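Local coordinates for activated BY transcription factor SSRB (Salmonella enterica, PDB 2WNW), which belongs to glycosyl hydrolase family 30 and combines a TIM-barrel domain with a beta-sandwich domain, at residues R87-Q91 against I173-Y177; P143-P147 against W203-Y208; Y167-A171 against F216-L221; F52-V58 against H122-I127; G98-Y102 against D155-G159. All coordinates share one frame; numbering follows the deposited sequence.

Followed from the N terminus, the chain opens contact 4 at 52-58, contact 1 at 87-91 and contact 5 at 98-102 before contact 4 closes at 122-127. Contact 2 opens at 143-147; contact 5 then closes at 155-159. Contact 3 opens at 167-171, and closure follows in turn for contact 1 (173-177), contact 2 (203-208) and contact 3 (216-221). Contact 5 therefore lies wholly within the span of contact 1. Contact 1 crosses contacts 2, 3 and 4, while contacts 2 and 3, 2 and 5, and 4 and 5 also cross. Together they tie strand 85-90 to helix 167-183, helix to helix, and loop to loop.

Contact 1: residues R87-Q91 against I173-Y177; sequences RMPIQ and IIINY
The aromatic ring of Y177 receives I90 over one face: I90 CG1 stands 3.9 Å from the centroid of the Y177 ring, 15° off its normal, in a CH-pi contact displaced toward the rim. At the ring edge, in its plane, lie a water molecule and I174 O from the same helix. Y177 CG is anti to the backbone N (chi1 161°), which carries the ring off the helix toward the strand. Around the hydroxyl end, M88 supplies an aliphatic flank. Its CG sits between the backbone N and the carbonyl carbon (chi1 51°), and the chain is extended from there, passing the phenol so that M88 CE and Y177 OH are 3.5 Å apart. One turn earlier in the helix, I90 CD1 meets I174 CG2 at 4.2 Å, the two side chains crossing at about a right angle.

The arrangement is a strand-to-helix layer of a TIM barrel. Helix 167-183 packs outside strand 85-90 and also reaches the next strand, where Y177 touches A141; the axes of the short segments 87-90 and 173-177 come within 10.6 Å. R87, by contrast, makes salt bridges with D239 and E294 from later barrel strands.

One water links the polar atoms of the contact. It donates to P89 O at 2.7 Å and is hydrogen-bonded to Y177 OH, also at 2.7 Å. The buried phenol thus has a polar partner without leaving the apolar layer, and the strand carbonyl and the helix residue are joined through solvent while I90 and M88 supply the direct packing.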
# COMPACT_ATOMS: atom_id res chain seq x y z
N ARG A 87 15.81 -20.96 -8.48
CA ARG A 87 15.31 -21.93 -7.51
C ARG A 87 15.26 -23.25 -8.25
O ARG A 87 14.99 -23.29 -9.45
CB ARG A 87 13.91 -21.53 -7.02
CG ARG A 87 13.28 -22.49 -6.00
CD ARG A 87 12.25 -21.76 -5.14
NE ARG A 87 11.51 -22.62 -4.21
CZ ARG A 87 10.32 -23.16 -4.46
NH1 ARG A 87 9.71 -22.94 -5.63
NH2 ARG A 87 9.71 -23.90 -3.54
N MET A 88 15.55 -24.33 -7.54
CA MET A 88 15.54 -25.66 -8.13
C MET A 88 15.06 -26.67 -7.10
O MET A 88 15.18 -26.44 -5.89
CB MET A 88 16.94 -26.02 -8.64
CG MET A 88 18.05 -25.81 -7.62
SD MET A 88 19.64 -25.69 -8.45
CE MET A 88 20.76 -25.60 -7.05
N PRO A 89 14.51 -27.80 -7.55
CA PRO A 89 14.00 -28.83 -6.65
C PRO A 89 15.00 -29.88 -6.18
O PRO A 89 15.89 -30.31 -6.92
CB PRO A 89 12.89 -29.46 -7.48
CG PRO A 89 13.49 -29.47 -8.85
CD PRO A 89 14.11 -28.08 -8.95
N ILE A 90 14.84 -30.27 -4.91
CA ILE A 90 15.64 -31.32 -4.29
C ILE A 90 14.70 -32.51 -4.46
O ILE A 90 13.69 -32.62 -3.76
CB ILE A 90 15.90 -31.01 -2.80
CG1 ILE A 90 16.74 -29.73 -2.67
CG2 ILE A 90 16.61 -32.19 -2.13
CD1 ILE A 90 17.00 -29.28 -1.24
N GLN A 91 15.03 -33.37 -5.42
CA GLN A 91 14.23 -34.53 -5.81
C GLN A 91 13.10 -33.99 -6.69
O GLN A 91 13.04 -32.79 -6.97
CB GLN A 91 13.70 -35.31 -4.60
CG GLN A 91 14.82 -35.82 -3.69
CD GLN A 91 14.40 -36.94 -2.75
OE1 GLN A 91 13.30 -36.94 -2.21
NE2 GLN A 91 15.30 -37.89 -2.54
N ILE A 173 20.37 -36.47 3.52
CA ILE A 173 20.23 -36.57 2.07
C ILE A 173 20.40 -35.18 1.45
O ILE A 173 21.06 -35.04 0.42
CB ILE A 173 18.85 -37.12 1.67
CG1 ILE A 173 18.75 -38.59 2.06
CG2 ILE A 173 18.63 -36.93 0.16
CD1 ILE A 173 17.44 -39.23 1.69
N ILE A 174 19.81 -34.18 2.09
CA ILE A 174 19.91 -32.81 1.59
C ILE A 174 21.37 -32.36 1.58
O ILE A 174 21.80 -31.66 0.67
CB ILE A 174 19.05 -31.84 2.44
CG1 ILE A 174 17.57 -32.15 2.23
CG2 ILE A 174 19.34 -30.39 2.05
CD1 ILE A 174 16.62 -31.37 3.12
N ILE A 175 22.13 -32.75 2.60
CA ILE A 175 23.54 -32.38 2.63
C ILE A 175 24.26 -33.05 1.45
O ILE A 175 25.07 -32.42 0.78
CB ILE A 175 24.21 -32.82 3.96
CG1 ILE A 175 23.62 -32.04 5.13
CG2 ILE A 175 25.72 -32.60 3.88
CD1 ILE A 175 23.89 -30.54 5.08
N ASN A 176 23.96 -34.32 1.20
CA ASN A 176 24.60 -35.00 0.08
C ASN A 176 24.21 -34.38 -1.26
O ASN A 176 24.99 -34.38 -2.21
CB ASN A 176 24.29 -36.50 0.09
CG ASN A 176 25.25 -37.27 0.99
OD1 ASN A 176 24.93 -37.59 2.13
ND2 ASN A 176 26.44 -37.55 0.47
N TYR A 177 22.99 -33.86 -1.32
CA TYR A 177 22.51 -33.18 -2.51
C TYR A 177 23.44 -31.98 -2.73
O TYR A 177 23.93 -31.74 -3.83
CB TYR A 177 21.07 -32.69 -2.29
CG TYR A 177 20.61 -31.60 -3.24
CD1 TYR A 177 20.07 -31.92 -4.49
CD2 TYR A 177 20.72 -30.26 -2.90
CE1 TYR A 177 19.65 -30.92 -5.37
CE2 TYR A 177 20.31 -29.25 -3.76
CZ TYR A 177 19.77 -29.59 -4.99
OH TYR A 177 19.34 -28.60 -5.85
O HOH W 1 18.04 -29.26 -8.18

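Contact 2: residues P143-P147 against W203-Y208; sequences PWSPP and WDSCLY
W144 meets D204 through both its stem and its ring: W144 CB lies 3.6 Å from D204 CB, and the edge of the indole, at W144 CD1, approaches D204 O at 3.4 Å in the ring plane. Beside it the backbones come close, with W144 O 3.1 Å from S205 CA. Two residues on, the P146 ring rests against a thiol, P146 CD lying 3.6 Å from C206 SG. The sulfur reaches the proline because C206 SG is anti to its own backbone N (chi1 -173°).

These loops follow barrel strands 138-143 and 190-192, at the C-terminal end of the barrel where TIM-barrel glycosyl hydrolases carry their active sites. A bound glycerol there is hydrogen-bonded to W144 NE1, and the indole also meets the ring of W331.

S145 OG donates to P146 O at 2.9 Å, in the carbonyl plane and on a lone pair, a local bond that fixes the hydroxyl. On the other segment S205 OG donates to W203 O at 3.1 Å and also bonds the backbone N of G159. K151 NZ spans both loops, bonding S145 OG and S205 O, while the D204 carboxylate is held by S92 OG and H343 NE2.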
# COMPACT_ATOMS: atom_id res chain seq x y z
N PRO A 143 12.75 -28.67 -1.43
CA PRO A 143 12.21 -30.01 -1.67
C PRO A 143 10.69 -29.95 -1.79
O PRO A 143 10.04 -29.11 -1.18
CB PRO A 143 12.60 -30.80 -0.41
CG PRO A 143 13.46 -29.84 0.41
CD PRO A 143 13.02 -28.47 0.00
N TRP A 144 10.13 -30.84 -2.61
CA TRP A 144 8.68 -30.93 -2.75
C TRP A 144 8.27 -32.15 -1.92
O TRP A 144 7.16 -32.23 -1.41
CB TRP A 144 8.30 -31.13 -4.22
CG TRP A 144 7.90 -29.85 -4.94
CD1 TRP A 144 6.67 -29.56 -5.45
CD2 TRP A 144 8.74 -28.73 -5.25
NE1 TRP A 144 6.69 -28.33 -6.07
CE2 TRP A 144 7.95 -27.80 -5.96
CE3 TRP A 144 10.09 -28.42 -5.01
CZ2 TRP A 144 8.45 -26.57 -6.43
CZ3 TRP A 144 10.59 -27.20 -5.47
CH2 TRP A 144 9.77 -26.29 -6.18
N SER A 145 9.19 -33.11 -1.77
CA SER A 145 8.91 -34.30 -0.98
C SER A 145 10.10 -35.20 -0.70
O SER A 145 10.95 -35.40 -1.56
CB SER A 145 7.82 -35.15 -1.65
OG SER A 145 7.61 -36.37 -0.93
N PRO A 146 10.19 -35.74 0.53
CA PRO A 146 11.28 -36.64 0.91
C PRO A 146 10.98 -37.96 0.18
O PRO A 146 9.91 -38.10 -0.42
CB PRO A 146 11.11 -36.79 2.42
CG PRO A 146 10.44 -35.50 2.83
CD PRO A 146 9.43 -35.31 1.72
N PRO A 147 11.90 -38.93 0.22
CA PRO A 147 11.65 -40.21 -0.46
C PRO A 147 10.38 -40.83 0.12
O PRO A 147 10.05 -40.60 1.28
CB PRO A 147 12.90 -41.03 -0.12
CG PRO A 147 13.97 -39.97 0.06
CD PRO A 147 13.24 -38.91 0.85
N TRP A 203 0.47 -34.20 -6.64
CA TRP A 203 1.85 -34.40 -7.04
C TRP A 203 2.75 -34.34 -5.80
O TRP A 203 2.25 -34.36 -4.68
CB TRP A 203 2.28 -33.36 -8.08
CG TRP A 203 2.03 -31.93 -7.68
CD1 TRP A 203 2.76 -31.19 -6.79
CD2 TRP A 203 1.01 -31.06 -8.18
NE1 TRP A 203 2.25 -29.91 -6.71
CE2 TRP A 203 1.18 -29.81 -7.56
CE3 TRP A 203 -0.04 -31.23 -9.10
CZ2 TRP A 203 0.34 -28.71 -7.82
CZ3 TRP A 203 -0.87 -30.14 -9.37
CH2 TRP A 203 -0.68 -28.90 -8.73
N ASP A 204 4.06 -34.27 -6.00
CA ASP A 204 5.02 -34.24 -4.90
C ASP A 204 4.69 -33.18 -3.85
O ASP A 204 4.64 -31.99 -4.15
CB ASP A 204 6.42 -34.00 -5.45
CG ASP A 204 6.76 -34.96 -6.58
OD1 ASP A 204 7.50 -35.93 -6.33
OD2 ASP A 204 6.27 -34.73 -7.70
N SER A 205 4.48 -33.62 -2.62
CA SER A 205 4.14 -32.72 -1.52
C SER A 205 4.40 -33.40 -0.18
O SER A 205 4.49 -34.62 -0.10
CB SER A 205 2.67 -32.30 -1.63
OG SER A 205 1.83 -33.42 -1.80
N CYS A 206 4.53 -32.60 0.87
CA CYS A 206 4.79 -33.13 2.21
C CYS A 206 4.39 -32.06 3.22
O CYS A 206 4.73 -30.89 3.07
CB CYS A 206 6.28 -33.46 2.35
SG CYS A 206 6.73 -34.30 3.88
N LEU A 207 3.67 -32.47 4.26
CA LEU A 207 3.20 -31.54 5.28
C LEU A 207 4.08 -31.45 6.52
O LEU A 207 4.62 -32.45 6.99
CB LEU A 207 1.79 -31.93 5.74
CG LEU A 207 0.69 -32.05 4.68
CD1 LEU A 207 -0.58 -32.57 5.35
CD2 LEU A 207 0.44 -30.71 4.01
N TYR A 208 4.21 -30.24 7.04
CA TYR A 208 4.97 -29.95 8.25
C TYR A 208 4.18 -28.90 9.01
O TYR A 208 3.65 -27.97 8.41
CB TYR A 208 6.33 -29.32 7.95
CG TYR A 208 7.39 -30.21 7.34
CD1 TYR A 208 8.42 -30.72 8.13
CD2 TYR A 208 7.42 -30.44 5.97
CE1 TYR A 208 9.47 -31.44 7.55
CE2 TYR A 208 8.46 -31.16 5.39
CZ TYR A 208 9.48 -31.65 6.18
OH TYR A 208 10.52 -32.32 5.58

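Contact 3: residues Y167-A171 against F216-L221; sequences YADWA and FAVQYL
F216 drives its ring between the side chains of Y167, W170 and A171, and this is where the two helices pack tightly. F216 CZ lies 3.4 Å from W170 CD1, with the planes of the two aromatic groups at only 31°, an oblique meeting. The ring edge of F216 also faces the first turn of the other helix: F216 CE1 is 3.3 Å from Y167 O, and A171 CB is 3.9 Å from F216 CZ. Toward the Y167 ring, F216 presents an edge in an offset edge-to-face pair, centroids 5.8 Å apart. The Y167-Y220 pair is just as close: Y167 CB sits over one face of Y220, 3.7 Å from the ring centroid, and the Y167 ring turns its edge to that same aromatic ring.

The looser margin lies where A168 CB touches Y220 CE2 at 4.1 Å, both residues being partly exposed. R164 adds a cation-pi contact to Y167.

A wider pi-type turn, in which F216 O accepts from both Y220 N and L221 N, forms part of the second helix. The segments 167-171 and 216-221 cross at -82°; they belong to helices 167-183 and 210-227, successive outer helices of the TIM barrel, joined here by a cluster of four aromatic residues.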
# COMPACT_ATOMS: atom_id res chain seq x y z
N TYR A 167 13.91 -37.64 10.30
CA TYR A 167 14.36 -36.25 10.20
C TYR A 167 15.86 -36.17 9.93
O TYR A 167 16.30 -35.45 9.04
CB TYR A 167 14.00 -35.48 11.48
CG TYR A 167 12.62 -34.86 11.45
CD1 TYR A 167 11.50 -35.60 11.06
CD2 TYR A 167 12.42 -33.53 11.84
CE1 TYR A 167 10.22 -35.04 11.06
CE2 TYR A 167 11.15 -32.96 11.84
CZ TYR A 167 10.05 -33.72 11.46
OH TYR A 167 8.79 -33.17 11.48
N ALA A 168 16.64 -36.92 10.70
CA ALA A 168 18.09 -36.92 10.52
C ALA A 168 18.47 -37.44 9.14
O ALA A 168 19.33 -36.87 8.46
CB ALA A 168 18.75 -37.77 11.60
N ASP A 169 17.83 -38.53 8.71
CA ASP A 169 18.13 -39.11 7.41
C ASP A 169 17.80 -38.19 6.24
O ASP A 169 18.55 -38.13 5.26
CB ASP A 169 17.38 -40.44 7.24
CG ASP A 169 17.82 -41.50 8.24
OD1 ASP A 169 19.05 -41.66 8.44
OD2 ASP A 169 16.95 -42.17 8.83
N TRP A 170 16.69 -37.46 6.34
CA TRP A 170 16.30 -36.55 5.26
C TRP A 170 17.30 -35.39 5.23
O TRP A 170 17.73 -34.96 4.16
CB TRP A 170 14.88 -36.02 5.51
CG TRP A 170 14.33 -35.07 4.45
CD1 TRP A 170 13.55 -33.97 4.68
CD2 TRP A 170 14.48 -35.16 3.02
NE1 TRP A 170 13.20 -33.37 3.49
CE2 TRP A 170 13.76 -34.08 2.46
CE3 TRP A 170 15.15 -36.04 2.16
CZ2 TRP A 170 13.68 -33.86 1.07
CZ3 TRP A 170 15.08 -35.83 0.78
CH2 TRP A 170 14.35 -34.74 0.26
N ALA A 171 17.67 -34.89 6.41
CA ALA A 171 18.63 -33.80 6.48
C ALA A 171 19.96 -34.26 5.86
O ALA A 171 20.61 -33.49 5.15
CB ALA A 171 18.84 -33.37 7.92
N PHE A 216 13.13 -28.72 11.92
CA PHE A 216 13.96 -29.34 10.90
C PHE A 216 15.06 -28.39 10.45
O PHE A 216 16.20 -28.79 10.25
CB PHE A 216 13.12 -29.74 9.68
CG PHE A 216 13.87 -30.56 8.67
CD1 PHE A 216 14.14 -31.91 8.91
CD2 PHE A 216 14.35 -29.98 7.51
CE1 PHE A 216 14.89 -32.66 8.00
CE2 PHE A 216 15.10 -30.72 6.59
CZ PHE A 216 15.36 -32.06 6.84
N ALA A 217 14.71 -27.11 10.31
CA ALA A 217 15.68 -26.11 9.89
C ALA A 217 16.76 -25.85 10.94
O ALA A 217 17.96 -25.88 10.65
CB ALA A 217 14.97 -24.80 9.55
N VAL A 218 16.33 -25.61 12.17
CA VAL A 218 17.24 -25.27 13.26
C VAL A 218 17.91 -26.44 13.97
O VAL A 218 19.10 -26.36 14.30
CB VAL A 218 16.51 -24.39 14.30
CG1 VAL A 218 17.44 -24.07 15.46
CG2 VAL A 218 16.02 -23.12 13.63
N GLN A 219 17.17 -27.51 14.22
CA GLN A 219 17.74 -28.66 14.92
C GLN A 219 18.47 -29.66 14.02
O GLN A 219 19.42 -30.31 14.47
CB GLN A 219 16.64 -29.39 15.69
CG GLN A 219 16.09 -28.61 16.87
CD GLN A 219 14.86 -29.25 17.46
OE1 GLN A 219 14.77 -30.47 17.56
NE2 GLN A 219 13.90 -28.43 17.86
N TYR A 220 18.05 -29.78 12.77
CA TYR A 220 18.69 -30.73 11.87
C TYR A 220 19.56 -30.16 10.76
O TYR A 220 20.70 -30.59 10.59
CB TYR A 220 17.63 -31.67 11.28
CG TYR A 220 16.99 -32.55 12.33
CD1 TYR A 220 15.99 -32.05 13.16
CD2 TYR A 220 17.42 -33.86 12.52
CE1 TYR A 220 15.43 -32.85 14.17
CE2 TYR A 220 16.88 -34.66 13.52
CZ TYR A 220 15.88 -34.15 14.34
OH TYR A 220 15.34 -34.93 15.33
N LEU A 221 19.05 -29.20 10.00
CA LEU A 221 19.84 -28.62 8.92
C LEU A 221 21.01 -27.76 9.41
O LEU A 221 22.14 -27.94 8.97
CB LEU A 221 18.96 -27.79 7.98
CG LEU A 221 18.03 -28.57 7.05
CD1 LEU A 221 17.21 -27.60 6.21
CD2 LEU A 221 18.86 -29.49 6.14

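Contact 4: residues F52-V58 against H122-I127; sequences FTEGAGV and HLIPLI
H122 and E54 run side by side, pointing the same way, and are joined by a short, nearly straight hydrogen bond: H122 ND1 donates to E54 OE1 at 2.7 Å, with an angle of 176° at the hydrogen. The glutamate has CG anti to its backbone N (chi1 164°) and stays extended beyond it, long enough to reach across to the imidazole. The carboxylate is turned 73° against the ring; OE1 lies in the imidazole plane, but the N-H meets it from above the carboxylate plane. V58 CG2 lies over one face of the imidazole of H122, 4.0 Å from the ring centroid and over its centre.

At the other end F52 is packed on two sides by the second helix. I127 CG1 lies over its face, 3.9 Å from the ring centroid, and L126 CD1 sits at the ring edge, 3.7 Å from F52 CD2. Between these ends L123 directs its CD2 branch against the backbone, 3.3 Å from T53 C. The backbones can come this close because G57 has no side chain: G57 CA makes a CA-H...O contact of 3.1 Å with H122 O.

T53 is the N-cap of helix 54-61, its OG1 accepting from A56 N at 3.1 Å and also bonded to N332. This helix follows the first barrel strand, 48-51.

E54 OE2 forms a salt bridge with R118 and accepts from L97 N. With the imidazole N-H on OE1, both carboxylate oxygens are bound, which probably favours the charged form and fixes the rotation of the group.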
# COMPACT_ATOMS: atom_id res chain seq x y z
N PHE A 52 14.85 -23.77 -12.33
CA PHE A 52 15.37 -24.89 -13.08
C PHE A 52 14.61 -26.11 -12.55
O PHE A 52 14.67 -26.40 -11.36
CB PHE A 52 16.86 -25.12 -12.80
CG PHE A 52 17.74 -23.95 -13.15
CD1 PHE A 52 18.40 -23.24 -12.14
CD2 PHE A 52 17.95 -23.58 -14.47
CE1 PHE A 52 19.27 -22.19 -12.45
CE2 PHE A 52 18.81 -22.53 -14.79
CZ PHE A 52 19.47 -21.83 -13.78
N THR A 53 13.90 -26.81 -13.43
CA THR A 53 13.18 -28.02 -13.04
C THR A 53 13.57 -29.10 -14.03
O THR A 53 14.12 -28.80 -15.08
CB THR A 53 11.65 -27.83 -13.12
OG1 THR A 53 11.28 -27.43 -14.44
CG2 THR A 53 11.18 -26.78 -12.12
N GLU A 54 13.29 -30.36 -13.70
CA GLU A 54 13.61 -31.43 -14.63
C GLU A 54 12.89 -31.16 -15.95
O GLU A 54 13.43 -31.40 -17.02
CB GLU A 54 13.18 -32.79 -14.07
CG GLU A 54 13.15 -33.89 -15.14
CD GLU A 54 13.17 -35.29 -14.57
OE1 GLU A 54 14.28 -35.81 -14.33
OE2 GLU A 54 12.08 -35.86 -14.37
N GLY A 55 11.67 -30.64 -15.85
CA GLY A 55 10.90 -30.33 -17.05
C GLY A 55 11.63 -29.32 -17.92
O GLY A 55 11.80 -29.54 -19.12
N ALA A 56 12.06 -28.22 -17.32
CA ALA A 56 12.78 -27.19 -18.06
C ALA A 56 14.08 -27.77 -18.62
O ALA A 56 14.48 -27.45 -19.74
CB ALA A 56 13.08 -26.00 -17.15
N GLY A 57 14.74 -28.62 -17.83
CA GLY A 57 15.99 -29.22 -18.25
C GLY A 57 15.83 -30.14 -19.46
O GLY A 57 16.63 -30.09 -20.39
N VAL A 58 14.80 -30.97 -19.43
CA VAL A 58 14.53 -31.89 -20.53
C VAL A 58 14.21 -31.11 -21.81
O VAL A 58 14.64 -31.48 -22.90
CB VAL A 58 13.36 -32.84 -20.18
CG1 VAL A 58 12.85 -33.55 -21.43
CG2 VAL A 58 13.84 -33.87 -19.15
N HIS A 122 19.46 -34.41 -16.54
CA HIS A 122 18.36 -33.48 -16.81
C HIS A 122 18.45 -32.06 -16.26
O HIS A 122 17.93 -31.13 -16.86
CB HIS A 122 17.06 -34.11 -16.34
CG HIS A 122 16.73 -35.40 -17.03
ND1 HIS A 122 15.78 -36.28 -16.56
CD2 HIS A 122 17.22 -35.95 -18.17
CE1 HIS A 122 15.70 -37.32 -17.37
NE2 HIS A 122 16.56 -37.14 -18.35
N LEU A 123 19.10 -31.89 -15.11
CA LEU A 123 19.20 -30.57 -14.49
C LEU A 123 20.54 -29.88 -14.60
O LEU A 123 20.62 -28.72 -15.00
CB LEU A 123 18.81 -30.66 -13.01
CG LEU A 123 17.32 -30.79 -12.70
CD1 LEU A 123 17.13 -31.23 -11.26
CD2 LEU A 123 16.64 -29.45 -12.94
N ILE A 124 21.60 -30.59 -14.23
CA ILE A 124 22.94 -30.01 -14.23
C ILE A 124 23.40 -29.37 -15.54
O ILE A 124 24.08 -28.34 -15.52
CB ILE A 124 23.96 -31.05 -13.72
CG1 ILE A 124 23.61 -31.41 -12.27
CG2 ILE A 124 25.38 -30.50 -13.80
CD1 ILE A 124 24.60 -32.32 -11.58
N PRO A 125 23.05 -29.96 -16.70
CA PRO A 125 23.50 -29.34 -17.96
C PRO A 125 22.94 -27.91 -18.11
O PRO A 125 23.67 -26.98 -18.45
CB PRO A 125 22.96 -30.29 -19.02
CG PRO A 125 23.05 -31.62 -18.33
CD PRO A 125 22.50 -31.30 -16.95
N LEU A 126 21.65 -27.75 -17.86
CA LEU A 126 21.00 -26.44 -17.97
C LEU A 126 21.62 -25.47 -16.96
O LEU A 126 22.04 -24.36 -17.33
CB LEU A 126 19.50 -26.57 -17.67
CG LEU A 126 18.52 -25.59 -18.32
CD1 LEU A 126 17.22 -25.62 -17.52
CD2 LEU A 126 19.08 -24.18 -18.37
N ILE A 127 21.67 -25.88 -15.70
CA ILE A 127 22.23 -25.04 -14.64
C ILE A 127 23.68 -24.63 -14.94
O ILE A 127 24.05 -23.47 -14.78
CB ILE A 127 22.19 -25.75 -13.28
CG1 ILE A 127 20.74 -26.07 -12.90
CG2 ILE A 127 22.81 -24.87 -12.21
CD1 ILE A 127 20.60 -26.97 -11.69

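Contact 5: residues G98-Y102 against D155-G159; sequences GNYAY and DMNGG
N99 and N157 face each other from opposite directions and, as modelled, exchange amide hydrogen bonds. In that model the stronger runs from N99 ND2 to N157 OD1 at 2.8 Å, with the donor in the carbonyl plane and on a lone pair of the acceptor. The return bond, N157 ND2 to N99 OD1 at 2.9 Å, is weak, bent to 127° at the hydrogen. The amide planes are 53° apart, so the pair is twisted rather than coplanar, and both bonds are bent.

N157 is steadied from its own segment. D155 OD1 accepts from N157 N at 2.9 Å, an Asx turn that shapes the backbone just before the asparagine.

Next to the amide pair M156 supplies the apolar part. Its chain bends at chi3 (78°), bringing the terminal methyl to the opposite backbone: M156 CE lies 3.4 Å from Y100 O. The sulfur touches both neighbours of that residue, with M156 SD 4.0 Å from N99 CB and 4.3 Å from A101 CB.

K151 NZ bonds the carbonyls of D155 and G159, and S205 meets the same loop through M156 and G159. The contact joins two loops, one leaving strand 85-90 ahead of helix 106-110, the other leaving strand 138-143 ahead of helix 167-183; Y100 also packs against R118 and D119 of helix 117-122.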
# COMPACT_ATOMS: atom_id res chain seq x y z
N GLY A 98 8.44 -37.65 -13.93
CA GLY A 98 7.80 -38.53 -12.97
C GLY A 98 8.48 -38.37 -11.63
O GLY A 98 9.43 -37.60 -11.51
N ASN A 99 8.01 -39.09 -10.61
CA ASN A 99 8.61 -39.00 -9.28
C ASN A 99 10.01 -39.61 -9.29
O ASN A 99 10.26 -40.58 -10.01
CB ASN A 99 7.78 -39.77 -8.25
CG ASN A 99 6.39 -39.18 -8.05
OD1 ASN A 99 6.23 -38.09 -7.50
ND2 ASN A 99 5.38 -39.91 -8.50
N TYR A 100 10.91 -39.04 -8.50
CA TYR A 100 12.27 -39.58 -8.37
C TYR A 100 12.90 -39.08 -7.08
O TYR A 100 12.65 -37.95 -6.66
CB TYR A 100 13.14 -39.22 -9.59
CG TYR A 100 13.48 -37.76 -9.79
CD1 TYR A 100 14.49 -37.15 -9.04
CD2 TYR A 100 12.80 -36.99 -10.72
CE1 TYR A 100 14.81 -35.80 -9.22
CE2 TYR A 100 13.11 -35.64 -10.92
CZ TYR A 100 14.11 -35.05 -10.16
OH TYR A 100 14.39 -33.71 -10.33
N ALA A 101 13.68 -39.94 -6.44
CA ALA A 101 14.35 -39.60 -5.19
C ALA A 101 15.80 -40.05 -5.29
O ALA A 101 16.15 -40.86 -6.14
CB ALA A 101 13.66 -40.28 -4.02
N TYR A 102 16.65 -39.54 -4.40
CA TYR A 102 18.07 -39.89 -4.41
C TYR A 102 18.35 -41.23 -3.74
O TYR A 102 19.44 -41.79 -3.88
CB TYR A 102 18.86 -38.76 -3.75
CG TYR A 102 18.60 -37.42 -4.42
CD1 TYR A 102 18.43 -36.26 -3.66
CD2 TYR A 102 18.53 -37.32 -5.81
CE1 TYR A 102 18.18 -35.03 -4.28
CE2 TYR A 102 18.29 -36.10 -6.43
CZ TYR A 102 18.11 -34.96 -5.66
OH TYR A 102 17.88 -33.75 -6.27
N ASP A 155 4.46 -42.44 -0.07
CA ASP A 155 4.23 -41.94 -1.43
C ASP A 155 4.72 -40.50 -1.52
O ASP A 155 4.41 -39.69 -0.65
CB ASP A 155 2.73 -41.98 -1.72
CG ASP A 155 2.38 -41.72 -3.19
OD1 ASP A 155 3.24 -41.25 -3.97
OD2 ASP A 155 1.22 -41.98 -3.56
N MET A 156 5.49 -40.18 -2.56
CA MET A 156 5.97 -38.81 -2.72
C MET A 156 4.80 -37.87 -3.03
O MET A 156 4.85 -36.68 -2.71
CB MET A 156 7.02 -38.73 -3.83
CG MET A 156 8.35 -39.38 -3.46
SD MET A 156 9.61 -39.15 -4.71
CE MET A 156 10.12 -37.45 -4.40
N ASN A 157 3.75 -38.41 -3.64
CA ASN A 157 2.57 -37.63 -3.98
C ASN A 157 1.50 -37.75 -2.89
O ASN A 157 1.58 -38.63 -2.02
CB ASN A 157 1.93 -38.11 -5.29
CG ASN A 157 2.93 -38.30 -6.41
OD1 ASN A 157 3.16 -39.43 -6.86
ND2 ASN A 157 3.53 -37.21 -6.86
N GLY A 158 0.50 -36.88 -2.96
CA GLY A 158 -0.61 -36.93 -2.02
C GLY A 158 -0.41 -36.51 -0.59
O GLY A 158 -1.14 -36.96 0.29
N GLY A 159 0.57 -35.65 -0.34
CA GLY A 159 0.80 -35.20 1.02
C GLY A 159 1.59 -36.15 1.90
O GLY A 159 2.64 -36.66 1.50